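Local coordinates for protein type III secretion system effector HopBA1 (Pseudomonas syringae pv. aptata, PDB 5T09) that acts as a bacterial virulence factor that the Arabidopsis resistance protein RBA1 recognises, enhancing RBA1 self-association and so triggering plant cell death, at residues P25-R30 with H229-I234; N47-I52 with D204-L209; A75-L80 with K184-G189; K161-N166 with A191-N196. One frame throughout, in Å; residues are numbered along the deposited sequence.

Contact 1: P25-R30 with H229-I234; sequences PSINVR and HSHIVI
Ile27 lays its CG2 methyl over the imidazole of His231, 3.9 Å from the ring centroid and only 11° off the ring normal, a CH-pi contact made squarely over the middle of one face. CG2 reaches the ring because it is anti to the backbone N of Ile27 (chi1, to CG1, -57°), and CD1 of the other branch comes down beside it, 4.0 Å from His231 NE2. The ring is held by bonds outside the pair: ND1 pairs with the backbone N of Val210 and NE2 with the carbonyl O of Lys198, so both nitrogens are satisfied and the rotation of the imidazole is fixed. Val29 spans His231 and Ile232. Its CG2 meets His231 CB at 4.0 Å, while CG1 rests 3.8 Å from CG2 of Ile232, the two side chains lying alongside with their directions reversed. Ile223 of strand 222-223 touches both Val29 and Ile232. No hydrogen bond joins the segments. The N-terminal loop ahead of helix 36-46 thus packs, mainly through apolar side chains, on the start of strand 232-235, beside the antiparallel strand 222-223 at the margin of an otherwise parallel sheet.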
loop_
_atom_site.group_PDB
_atom_site.type_symbol
_atom_site.label_atom_id
_atom_site.label_comp_id
_atom_site.label_asym_id
_atom_site.label_seq_id
_atom_site.Cartn_x
_atom_site.Cartn_y
_atom_site.Cartn_z
ATOM N N PRO A 25 17.481 3.928 11.938
ATOM C CA PRO A 25 16.828 3.962 13.260
ATOM C C PRO A 25 15.418 4.538 13.256
ATOM O O PRO A 25 14.712 4.386 14.261
ATOM C CB PRO A 25 17.777 4.830 14.099
ATOM C CG PRO A 25 19.099 4.684 13.439
ATOM C CD PRO A 25 18.811 4.559 11.972
ATOM N N SER A 26 14.986 5.200 12.182
ATOM C CA SER A 26 13.598 5.643 12.098
ATOM C C SER A 26 12.653 4.495 11.768
ATOM O O SER A 26 11.447 4.602 12.023
ATOM C CB SER A 26 13.455 6.750 11.051
ATOM O OG SER A 26 13.715 6.261 9.748
ATOM N N ILE A 27 13.174 3.405 11.209
ATOM C CA ILE A 27 12.395 2.199 10.960
ATOM C C ILE A 27 12.476 1.355 12.229
ATOM O O ILE A 27 13.500 0.728 12.511
ATOM C CB ILE A 27 12.906 1.439 9.736
ATOM C CG1 ILE A 27 12.900 2.350 8.503
ATOM C CG2 ILE A 27 12.039 0.210 9.472
ATOM C CD1 ILE A 27 13.679 1.800 7.331
ATOM N N ASN A 28 11.397 1.354 13.006
ATOM C CA ASN A 28 11.309 0.562 14.227
ATOM C C ASN A 28 10.601 -0.747 13.903
ATOM O O ASN A 28 9.427 -0.742 13.521
ATOM C CB ASN A 28 10.566 1.324 15.323
ATOM C CG ASN A 28 11.319 2.558 15.791
ATOM O OD1 ASN A 28 12.124 2.491 16.721
ATOM N ND2 ASN A 28 11.059 3.690 15.148
ATOM N N VAL A 29 11.314 -1.859 14.050
ATOM C CA VAL A 29 10.802 -3.178 13.695
ATOM C C VAL A 29 10.497 -3.908 14.997
ATOM O O VAL A 29 11.402 -4.420 15.665
ATOM C CB VAL A 29 11.792 -3.961 12.826
ATOM C CG1 VAL A 29 11.194 -5.302 12.416
ATOM C CG2 VAL A 29 12.177 -3.151 11.595
ATOM N N ARG A 30 9.213 -3.959 15.359
ATOM C CA ARG A 30 8.745 -4.642 16.559
ATOM C C ARG A 30 8.192 -6.009 16.187
ATOM O O ARG A 30 7.414 -6.107 15.227
ATOM C CB ARG A 30 7.666 -3.811 17.249
ATOM C CG ARG A 30 7.279 -4.302 18.634
ATOM C CD ARG A 30 6.797 -3.159 19.524
ATOM N NE ARG A 30 7.842 -2.168 19.774
ATOM C CZ ARG A 30 7.742 -1.173 20.653
ATOM N NH1 ARG A 30 6.643 -1.027 21.381
ATOM N NH2 ARG A 30 8.749 -0.324 20.807
ATOM N N HIS A 229 13.496 -7.678 1.150
ATOM C CA HIS A 229 12.429 -7.017 0.409
ATOM C C HIS A 229 11.308 -6.510 1.311
ATOM O O HIS A 229 10.358 -5.896 0.813
ATOM C CB HIS A 229 11.861 -7.968 -0.651
ATOM C CG HIS A 229 12.880 -8.446 -1.640
ATOM N ND1 HIS A 229 14.217 -8.125 -1.548
ATOM C CD2 HIS A 229 12.756 -9.221 -2.744
ATOM C CE1 HIS A 229 14.873 -8.681 -2.549
ATOM N NE2 HIS A 229 14.010 -9.352 -3.291
ATOM N N SER A 230 11.397 -6.743 2.617
ATOM C CA SER A 230 10.441 -6.215 3.582
ATOM C C SER A 230 11.051 -6.381 4.966
ATOM O O SER A 230 12.038 -7.099 5.146
ATOM C CB SER A 230 9.091 -6.928 3.501
ATOM O OG SER A 230 9.208 -8.277 3.933
ATOM N N HIS A 231 10.448 -5.712 5.947
ATOM C CA HIS A 231 10.885 -5.821 7.332
ATOM C C HIS A 231 10.070 -6.821 8.140
ATOM O O HIS A 231 10.631 -7.530 8.980
ATOM C CB HIS A 231 10.823 -4.454 8.014
ATOM C CG HIS A 231 11.730 -3.433 7.401
ATOM N ND1 HIS A 231 11.304 -2.539 6.443
ATOM C CD2 HIS A 231 13.043 -3.169 7.604
ATOM C CE1 HIS A 231 12.312 -1.762 6.088
ATOM N NE2 HIS A 231 13.379 -2.126 6.776
ATOM N N ILE A 232 8.756 -6.888 7.924
ATOM C CA ILE A 232 7.911 -7.862 8.605
ATOM C C ILE A 232 6.965 -8.489 7.593
ATOM O O ILE A 232 6.559 -7.856 6.614
ATOM C CB ILE A 232 7.116 -7.243 9.780
ATOM C CG1 ILE A 232 6.203 -6.111 9.300
ATOM C CG2 ILE A 232 8.072 -6.744 10.857
ATOM C CD1 ILE A 232 5.174 -5.694 10.336
ATOM N N VAL A 233 6.621 -9.749 7.838
ATOM C CA VAL A 233 5.714 -10.506 6.986
ATOM C C VAL A 233 4.456 -10.798 7.789
ATOM O O VAL A 233 4.533 -11.342 8.898
ATOM C CB VAL A 233 6.359 -11.813 6.492
ATOM C CG1 VAL A 233 5.492 -12.454 5.413
ATOM C CG2 VAL A 233 7.770 -11.560 5.979
ATOM N N ILE A 234 3.306 -10.428 7.238
ATOM C CA ILE A 234 2.011 -10.705 7.847
ATOM C C ILE A 234 1.460 -11.974 7.213
ATOM O O ILE A 234 1.345 -12.066 5.984
ATOM C CB ILE A 234 1.044 -9.523 7.668
ATOM C CG1 ILE A 234 1.464 -8.368 8.586
ATOM C CG2 ILE A 234 -0.404 -9.952 7.950
ATOM C CD1 ILE A 234 0.604 -7.125 8.472
#

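Contact 2: N47-I52 with D204-L209; sequences NNLVYI and DMRPGL. With K (potassium ion), chain B.
Tyr51 points its ring edge at 204-209, and Arg206 O and Gly208 CA gather around that edge rather than over a face. Its hydroxyl donates to Arg206 O at 2.7 Å, approaching in the carbonyl plane on a lone pair. The same hydroxyl oxygen accepts from a water that in turn takes an N-H of Arg206 NH2 (2.9 Å from the water O), so the water bridges the phenol to the guanidinium while the phenol also holds the carbonyl of the same arginine. Selenomethionine Met205 comes at the ring obliquely, SE 5.1 Å from the centroid in a Met-aromatic contact, its chain bent at the last torsion (chi3 76°) with CE near Tyr51 CE1. Leu49 crosses Arg206 at about a right angle and sets CD2 over one face of the guanidinium, toward its rim; NE of that arginine is salt-bridged to Asp170. Asn47 likewise stands across Leu209, its ND2 packed 3.5 Å from Leu209 CB while bonding to Ala43 O, and its OD1 takes Asn28 N. Between these groups the backbones pair as parallel strands: Leu209 N bonds to Leu49 O at 2.9 Å, and Leu209 O receives Tyr51 N at 2.6 Å, which brackets Val50. Gly208 lies close against Leu49 O and Tyr51 CE2. The carbonyl O of Met205 binds the potassium ion at 2.7 Å, together with Asp200 and Pro202. Strand 49-54 thus has strand 209-214 starting on one side and strand 184-190 on the other, while Met205 and Arg206 lean on helix 166-179.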
loop_
_atom_site.group_PDB
_atom_site.type_symbol
_atom_site.label_atom_id
_atom_site.label_comp_id
_atom_site.label_asym_id
_atom_site.label_seq_id
_atom_site.Cartn_x
_atom_site.Cartn_y
_atom_site.Cartn_z
ATOM N N ASN A 47 5.997 3.529 13.739
ATOM C CA ASN A 47 6.679 4.199 12.640
ATOM C C ASN A 47 5.832 5.349 12.117
ATOM O O ASN A 47 4.600 5.286 12.111
ATOM C CB ASN A 47 6.977 3.235 11.484
ATOM C CG ASN A 47 8.053 2.230 11.825
ATOM O OD1 ASN A 47 9.242 2.507 11.679
ATOM N ND2 ASN A 47 7.640 1.050 12.274
ATOM N N ASN A 48 6.514 6.401 11.657
ATOM C CA ASN A 48 5.842 7.500 10.978
ATOM C C ASN A 48 5.451 7.149 9.550
ATOM O O ASN A 48 4.575 7.813 8.983
ATOM C CB ASN A 48 6.732 8.744 10.962
ATOM C CG ASN A 48 6.839 9.402 12.320
ATOM O OD1 ASN A 48 5.925 9.309 13.140
ATOM N ND2 ASN A 48 7.958 10.078 12.566
ATOM N N LEU A 49 6.069 6.128 8.959
ATOM C CA LEU A 49 5.781 5.751 7.584
ATOM C C LEU A 49 5.835 4.238 7.459
ATOM O O LEU A 49 6.831 3.612 7.841
ATOM C CB LEU A 49 6.773 6.404 6.612
ATOM C CG LEU A 49 6.584 6.084 5.127
ATOM C CD1 LEU A 49 5.225 6.551 4.637
ATOM C CD2 LEU A 49 7.690 6.724 4.305
ATOM N N VAL A 50 4.759 3.662 6.927
ATOM C CA VAL A 50 4.650 2.229 6.686
ATOM C C VAL A 50 4.291 2.018 5.225
ATOM O O VAL A 50 3.435 2.723 4.680
ATOM C CB VAL A 50 3.592 1.574 7.601
ATOM C CG1 VAL A 50 3.354 0.117 7.208
ATOM C CG2 VAL A 50 4.021 1.670 9.061
ATOM N N TYR A 51 4.945 1.050 4.592
ATOM C CA TYR A 51 4.619 0.633 3.235
ATOM C C TYR A 51 3.913 -0.712 3.287
ATOM O O TYR A 51 4.415 -1.654 3.910
ATOM C CB TYR A 51 5.876 0.525 2.370
ATOM C CG TYR A 51 6.573 1.839 2.103
ATOM C CD1 TYR A 51 6.215 2.627 1.020
ATOM C CD2 TYR A 51 7.590 2.289 2.932
ATOM C CE1 TYR A 51 6.855 3.828 0.766
ATOM C CE2 TYR A 51 8.232 3.486 2.690
ATOM C CZ TYR A 51 7.860 4.252 1.606
ATOM O OH TYR A 51 8.495 5.442 1.361
ATOM N N ILE A 52 2.758 -0.801 2.634
ATOM C CA ILE A 52 2.025 -2.054 2.491
ATOM C C ILE A 52 2.259 -2.553 1.073
ATOM O O ILE A 52 1.757 -1.967 0.108
ATOM C CB ILE A 52 0.529 -1.881 2.781
ATOM C CG1 ILE A 52 0.312 -1.445 4.232
ATOM C CG2 ILE A 52 -0.226 -3.188 2.500
ATOM C CD1 ILE A 52 -1.134 -1.122 4.568
ATOM N N ASP A 204 14.565 5.085 -3.896
ATOM C CA ASP A 204 14.048 6.382 -4.334
ATOM C C ASP A 204 12.799 6.803 -3.566
ATOM O O ASP A 204 12.026 7.631 -4.054
ATOM C CB ASP A 204 13.756 6.388 -5.839
ATOM C CG ASP A 204 15.012 6.247 -6.677
ATOM O OD1 ASP A 204 16.056 6.805 -6.284
ATOM O OD2 ASP A 204 14.954 5.575 -7.729
HETATM N N MSE A 205 12.579 6.249 -2.375
HETATM C CA MSE A 205 11.466 6.673 -1.529
HETATM C C MSE A 205 11.948 6.881 -0.095
HETATM O O MSE A 205 13.044 6.457 0.265
HETATM C CB MSE A 205 10.327 5.644 -1.569
HETATM C CG MSE A 205 9.946 5.202 -2.981
HETATM SE SE MSE A 205 8.372 4.041 -3.059
HETATM C CE MSE A 205 7.004 5.409 -2.788
ATOM N N ARG A 206 11.127 7.542 0.719
ATOM C CA ARG A 206 11.521 7.850 2.082
ATOM C C ARG A 206 11.627 6.572 2.917
ATOM O O ARG A 206 10.871 5.618 2.704
ATOM C CB ARG A 206 10.513 8.789 2.732
ATOM C CG ARG A 206 10.374 10.135 2.055
ATOM C CD ARG A 206 9.062 10.780 2.456
ATOM N NE ARG A 206 7.926 10.025 1.939
ATOM C CZ ARG A 206 6.667 10.201 2.325
ATOM N NH1 ARG A 206 6.366 11.111 3.240
ATOM N NH2 ARG A 206 5.707 9.463 1.789
ATOM N N PRO A 207 12.538 6.535 3.889
ATOM C CA PRO A 207 12.633 5.352 4.754
ATOM C C PRO A 207 11.317 5.084 5.471
ATOM O O PRO A 207 10.637 6.003 5.930
ATOM C CB PRO A 207 13.747 5.716 5.743
ATOM C CG PRO A 207 14.509 6.812 5.089
ATOM C CD PRO A 207 13.519 7.567 4.264
ATOM N N GLY A 208 10.961 3.808 5.559
ATOM C CA GLY A 208 9.753 3.418 6.261
ATOM C C GLY A 208 9.732 1.924 6.486
ATOM O O GLY A 208 10.502 1.168 5.887
ATOM N N LEU A 209 8.829 1.510 7.368
ATOM C CA LEU A 209 8.611 0.097 7.645
ATOM C C LEU A 209 7.829 -0.519 6.490
ATOM O O LEU A 209 6.734 -0.054 6.160
ATOM C CB LEU A 209 7.861 -0.056 8.970
ATOM C CG LEU A 209 7.684 -1.434 9.622
ATOM C CD1 LEU A 209 6.579 -2.245 8.960
ATOM C CD2 LEU A 209 8.990 -2.202 9.610
HETATM K K K B . 15.066 4.748 0.628
HETATM O O HOH W 1 7.049 7.538 0.093
#

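Contact 3: A75-L80 with K184-G189; sequences AGVDHL and KSIVWG
Lys184 runs its side chain along the backbone of Ala75 and Gly76: CB lies 3.4 Å from Gly76 O, CG stays beside the same carbonyl, CD and CE move on to Ala75 O, and NZ ends 3.4 Å from Ala75 O in a weak hydrogen bond. Beyond CG the chain is fully extended, which carries the ammonium to the end of helix 60-74; it also bonds to the carbonyls of Ser45 and Ala44, near the C-terminal end of helix 36-46. Gly76, with its positive phi of 112°, closes helix 60-74 in a Schellman motif. On the same face of the sheet as Lys184, Val77 CG1 meets Ile186 CD1 at 3.9 Å, and Leu80 CD1 covers Ile186 CG2 and reaches Trp188 CB. On the opposite face, that of His79 and Ser185, His79 ND1 and Ser185 OG come within 2.9 Å in a bent, weak hydrogen bond, while NE2 is held by Ser138. The backbone ladder is uneven. Asp78 N bonds well to Lys184 O (3.0 Å), which His79 N also approaches weakly, whereas Ile186 N bonds to His79 O at 2.9 Å. The register therefore slips by one residue between Val77 and His79. This is a beta bulge in a pair of parallel strands crossing at -29°, part of the twisted parallel core of an alpha-beta fold of the EreA/ChaN-like type.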
loop_
_atom_site.group_PDB
_atom_site.type_symbol
_atom_site.label_atom_id
_atom_site.label_comp_id
_atom_site.label_asym_id
_atom_site.label_seq_id
_atom_site.Cartn_x
_atom_site.Cartn_y
_atom_site.Cartn_z
ATOM N N ALA A 75 -4.211 5.151 16.018
ATOM C CA ALA A 75 -2.775 5.009 16.219
ATOM C C ALA A 75 -1.984 6.206 15.709
ATOM O O ALA A 75 -0.778 6.282 15.965
ATOM C CB ALA A 75 -2.276 3.735 15.534
ATOM N N GLY A 76 -2.626 7.132 14.997
ATOM C CA GLY A 76 -1.961 8.305 14.462
ATOM C C GLY A 76 -1.858 8.344 12.954
ATOM O O GLY A 76 -1.234 9.268 12.420
ATOM N N VAL A 77 -2.443 7.379 12.247
ATOM C CA VAL A 77 -2.402 7.357 10.787
ATOM C C VAL A 77 -3.456 8.331 10.273
ATOM O O VAL A 77 -4.656 8.100 10.430
ATOM C CB VAL A 77 -2.635 5.945 10.237
ATOM C CG1 VAL A 77 -2.617 5.950 8.708
ATOM C CG2 VAL A 77 -1.588 4.983 10.783
ATOM N N ASP A 78 -3.007 9.425 9.658
ATOM C CA ASP A 78 -3.903 10.424 9.095
ATOM C C ASP A 78 -3.931 10.422 7.573
ATOM O O ASP A 78 -4.733 11.156 6.985
ATOM C CB ASP A 78 -3.501 11.823 9.583
ATOM C CG ASP A 78 -3.538 11.948 11.093
ATOM O OD1 ASP A 78 -4.489 11.427 11.711
ATOM O OD2 ASP A 78 -2.614 12.565 11.664
ATOM N N HIS A 79 -3.096 9.616 6.923
ATOM C CA HIS A 79 -2.932 9.692 5.479
ATOM C C HIS A 79 -2.687 8.300 4.921
ATOM O O HIS A 79 -1.854 7.555 5.447
ATOM C CB HIS A 79 -1.766 10.616 5.117
ATOM C CG HIS A 79 -1.561 10.777 3.644
ATOM N ND1 HIS A 79 -0.313 10.740 3.061
ATOM C CD2 HIS A 79 -2.441 10.985 2.638
ATOM C CE1 HIS A 79 -0.434 10.912 1.757
ATOM N NE2 HIS A 79 -1.715 11.062 1.473
ATOM N N LEU A 80 -3.413 7.962 3.856
ATOM C CA LEU A 80 -3.236 6.707 3.133
ATOM C C LEU A 80 -3.054 7.035 1.658
ATOM O O LEU A 80 -3.993 7.490 0.996
ATOM C CB LEU A 80 -4.428 5.774 3.348
ATOM C CG LEU A 80 -4.451 4.494 2.511
ATOM C CD1 LEU A 80 -3.279 3.588 2.856
ATOM C CD2 LEU A 80 -5.776 3.776 2.711
ATOM N N LYS A 184 1.198 10.373 10.860
ATOM C CA LYS A 184 1.737 9.178 10.232
ATOM C C LYS A 184 0.999 8.905 8.930
ATOM O O LYS A 184 -0.174 9.261 8.778
ATOM C CB LYS A 184 1.615 7.970 11.160
ATOM C CG LYS A 184 2.231 8.195 12.521
ATOM C CD LYS A 184 2.027 7.002 13.421
ATOM C CE LYS A 184 2.767 7.174 14.731
ATOM N NZ LYS A 184 2.549 6.011 15.621
ATOM N N SER A 185 1.699 8.269 7.992
ATOM C CA SER A 185 1.146 7.942 6.688
ATOM C C SER A 185 1.444 6.490 6.346
ATOM O O SER A 185 2.424 5.910 6.820
ATOM C CB SER A 185 1.717 8.854 5.592
ATOM O OG SER A 185 1.110 8.583 4.345
ATOM N N ILE A 186 0.574 5.908 5.524
ATOM C CA ILE A 186 0.791 4.592 4.939
ATOM C C ILE A 186 0.783 4.750 3.429
ATOM O O ILE A 186 -0.086 5.436 2.875
ATOM C CB ILE A 186 -0.280 3.580 5.389
ATOM C CG1 ILE A 186 -0.149 3.309 6.887
ATOM C CG2 ILE A 186 -0.161 2.275 4.592
ATOM C CD1 ILE A 186 -1.299 2.525 7.477
ATOM N N VAL A 187 1.753 4.125 2.768
ATOM C CA VAL A 187 1.812 4.052 1.314
ATOM C C VAL A 187 1.493 2.621 0.909
ATOM O O VAL A 187 2.155 1.678 1.361
ATOM C CB VAL A 187 3.187 4.491 0.781
ATOM C CG1 VAL A 187 3.339 4.151 -0.698
ATOM C CG2 VAL A 187 3.379 5.978 1.007
ATOM N N TRP A 188 0.485 2.465 0.055
ATOM C CA TRP A 188 -0.037 1.161 -0.343
ATOM C C TRP A 188 0.139 1.032 -1.849
ATOM O O TRP A 188 -0.483 1.773 -2.618
ATOM C CB TRP A 188 -1.503 1.031 0.073
ATOM C CG TRP A 188 -2.164 -0.265 -0.282
ATOM C CD1 TRP A 188 -1.562 -1.431 -0.653
ATOM C CD2 TRP A 188 -3.571 -0.518 -0.290
ATOM N NE1 TRP A 188 -2.512 -2.398 -0.888
ATOM C CE2 TRP A 188 -3.754 -1.860 -0.672
ATOM C CE3 TRP A 188 -4.695 0.263 -0.007
ATOM C CZ2 TRP A 188 -5.018 -2.436 -0.784
ATOM C CZ3 TRP A 188 -5.946 -0.310 -0.117
ATOM C CH2 TRP A 188 -6.099 -1.644 -0.506
ATOM N N GLY A 189 0.997 0.106 -2.264
ATOM C CA GLY A 189 1.305 -0.073 -3.670
ATOM C C GLY A 189 1.941 -1.424 -3.894
ATOM O O GLY A 189 2.259 -2.152 -2.950
#

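Contact 4: K161-N166 with A191-N196; sequences KRLALN and AGHFSN
His193 and Asn166 grip each other by two hydrogen bonds, and this is the tight part of the contact. ND1 of His193 donates to Asn166 OD1 at 2.8 Å, the acceptor lying within 4° of the ring plane and the N-H pointing nearly down the C=O axis. In return Asn166 ND2 gives a hydrogen to His193 O at 2.9 Å, in that carbonyl's plane and on a lone pair, and also bonds to Lys203 O. Amide and imidazole end up 30° apart, nearly coplanar, and the paired bonds fix the rotation of both groups. Leu163 lays CD1 over one face of the imidazole in a CH-pi contact, 4.3 Å from the centroid and almost over its centre; Trp169 also stacks on this ring. Arg162 O lies 3.3 Å from His193 CE1, oblique to the ring. The packing thins outward from here. Arg162 folds back through bends at chi2 and chi3, with its guanidinium nearly perpendicular to the imidazole and NH2 no nearer than 3.8 Å to NE2 of His193; its charge is paired with Glu83 instead. On the other flank Leu163 CD2 barely meets Ser195 OG, at 4.5 Å. The contact ties the junction of helices 152-163 and 166-179 to the 3-10 turn that follows strand 184-190.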
loop_
_atom_site.group_PDB
_atom_site.type_symbol
_atom_site.label_atom_id
_atom_site.label_comp_id
_atom_site.label_asym_id
_atom_site.label_seq_id
_atom_site.Cartn_x
_atom_site.Cartn_y
_atom_site.Cartn_z
ATOM N N LYS A 161 11.424 -0.495 -15.538
ATOM C CA LYS A 161 10.760 0.740 -15.939
ATOM C C LYS A 161 9.688 1.134 -14.932
ATOM O O LYS A 161 9.572 2.310 -14.569
ATOM C CB LYS A 161 10.162 0.585 -17.336
ATOM C CG LYS A 161 11.202 0.418 -18.441
ATOM C CD LYS A 161 10.564 0.017 -19.767
ATOM C CE LYS A 161 11.613 -0.220 -20.846
ATOM N NZ LYS A 161 11.021 -0.780 -22.094
ATOM N N ARG A 162 8.902 0.163 -14.459
ATOM C CA ARG A 162 7.896 0.451 -13.442
ATOM C C ARG A 162 8.531 1.041 -12.190
ATOM O O ARG A 162 8.006 2.001 -11.613
ATOM C CB ARG A 162 7.122 -0.821 -13.094
ATOM C CG ARG A 162 6.221 -1.340 -14.204
ATOM C CD ARG A 162 4.950 -0.517 -14.316
ATOM N NE ARG A 162 4.219 -0.455 -13.054
ATOM C CZ ARG A 162 3.283 0.445 -12.779
ATOM N NH1 ARG A 162 2.956 1.368 -13.674
ATOM N NH2 ARG A 162 2.674 0.427 -11.601
ATOM N N LEU A 163 9.660 0.480 -11.752
ATOM C CA LEU A 163 10.305 0.971 -10.538
ATOM C C LEU A 163 10.859 2.377 -10.699
ATOM O O LEU A 163 11.132 3.036 -9.691
ATOM C CB LEU A 163 11.424 0.022 -10.110
ATOM C CG LEU A 163 10.999 -0.990 -9.043
ATOM C CD1 LEU A 163 9.824 -1.837 -9.516
ATOM C CD2 LEU A 163 12.174 -1.872 -8.648
ATOM N N ALA A 164 11.023 2.859 -11.932
ATOM C CA ALA A 164 11.458 4.238 -12.124
ATOM C C ALA A 164 10.441 5.231 -11.581
ATOM O O ALA A 164 10.790 6.394 -11.346
ATOM C CB ALA A 164 11.711 4.512 -13.608
ATOM N N LEU A 165 9.197 4.800 -11.371
ATOM C CA LEU A 165 8.152 5.679 -10.865
ATOM C C LEU A 165 8.222 5.885 -9.360
ATOM O O LEU A 165 7.493 6.735 -8.842
ATOM C CB LEU A 165 6.775 5.114 -11.221
ATOM C CG LEU A 165 6.451 4.951 -12.704
ATOM C CD1 LEU A 165 5.090 4.295 -12.866
ATOM C CD2 LEU A 165 6.491 6.294 -13.420
ATOM N N ASN A 166 9.062 5.130 -8.649
ATOM C CA ASN A 166 9.121 5.248 -7.196
ATOM C C ASN A 166 9.367 6.688 -6.769
ATOM O O ASN A 166 8.755 7.176 -5.814
ATOM C CB ASN A 166 10.212 4.334 -6.639
ATOM C CG ASN A 166 9.757 2.901 -6.502
ATOM O OD1 ASN A 166 8.742 2.502 -7.074
ATOM N ND2 ASN A 166 10.501 2.115 -5.731
ATOM N N ALA A 191 4.012 -4.596 -4.276
ATOM C CA ALA A 191 5.154 -4.998 -3.460
ATOM C C ALA A 191 6.457 -4.986 -4.251
ATOM O O ALA A 191 7.529 -4.784 -3.670
ATOM C CB ALA A 191 4.908 -6.388 -2.872
ATOM N N GLY A 192 6.393 -5.204 -5.567
ATOM C CA GLY A 192 7.600 -5.154 -6.374
ATOM C C GLY A 192 8.336 -3.832 -6.263
ATOM O O GLY A 192 9.552 -3.775 -6.456
ATOM N N HIS A 193 7.618 -2.756 -5.946
ATOM C CA HIS A 193 8.245 -1.447 -5.821
ATOM C C HIS A 193 9.036 -1.300 -4.530
ATOM O O HIS A 193 9.849 -0.375 -4.420
ATOM C CB HIS A 193 7.178 -0.351 -5.902
ATOM C CG HIS A 193 6.538 -0.236 -7.251
ATOM N ND1 HIS A 193 6.796 0.810 -8.110
ATOM C CD2 HIS A 193 5.659 -1.042 -7.892
ATOM C CE1 HIS A 193 6.099 0.647 -9.220
ATOM N NE2 HIS A 193 5.404 -0.472 -9.115
ATOM N N PHE A 194 8.835 -2.199 -3.566
ATOM C CA PHE A 194 9.427 -2.078 -2.240
ATOM C C PHE A 194 10.505 -3.127 -1.980
ATOM O O PHE A 194 10.826 -3.404 -0.822
ATOM C CB PHE A 194 8.336 -2.177 -1.172
ATOM C CG PHE A 194 7.173 -1.252 -1.399
ATOM C CD1 PHE A 194 7.338 -0.043 -2.057
ATOM C CD2 PHE A 194 5.910 -1.591 -0.947
ATOM C CE1 PHE A 194 6.265 0.802 -2.263
ATOM C CE2 PHE A 194 4.836 -0.746 -1.143
ATOM C CZ PHE A 194 5.009 0.448 -1.803
ATOM N N SER A 195 11.065 -3.722 -3.030
ATOM C CA SER A 195 12.122 -4.704 -2.846
ATOM C C SER A 195 13.401 -4.028 -2.354
ATOM O O SER A 195 13.571 -2.811 -2.454
ATOM C CB SER A 195 12.395 -5.451 -4.150
ATOM O OG SER A 195 12.865 -4.567 -5.152
ATOM N N ASN A 196 14.306 -4.844 -1.812
ATOM C CA ASN A 196 15.593 -4.372 -1.301
ATOM C C ASN A 196 15.410 -3.139 -0.418
ATOM O O ASN A 196 16.116 -2.137 -0.547
ATOM C CB ASN A 196 16.562 -4.083 -2.449
ATOM C CG ASN A 196 16.887 -5.321 -3.265
ATOM O OD1 ASN A 196 17.581 -6.221 -2.795
ATOM N ND2 ASN A 196 16.393 -5.366 -4.496
#

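Contacts 1, 2 and 3 all reach the same mixed sheet, whereas contact 4 lies beyond the C-terminal end of strand 184-190, where it gives way to its following loop. Centres of contacts 1 and 2, and of 2 and 3, are about 9 Å apart; contacts 3 and 4 are the farthest pair, about 19 Å between centres. Asn47 OD1 joins contact 2 to Asn28 N of contact 1, and backbone bonds between Val50, Ile52 and Val187 join it to contact 3. Phe194 links contact 4 to Tyr51, Met205 and Gly189. Along the chain contact 1 encloses the others, and contact 2 encloses contacts 3 and 4, whose segments alternate, so segments from near both modelled ends and from the middle meet around one sheet.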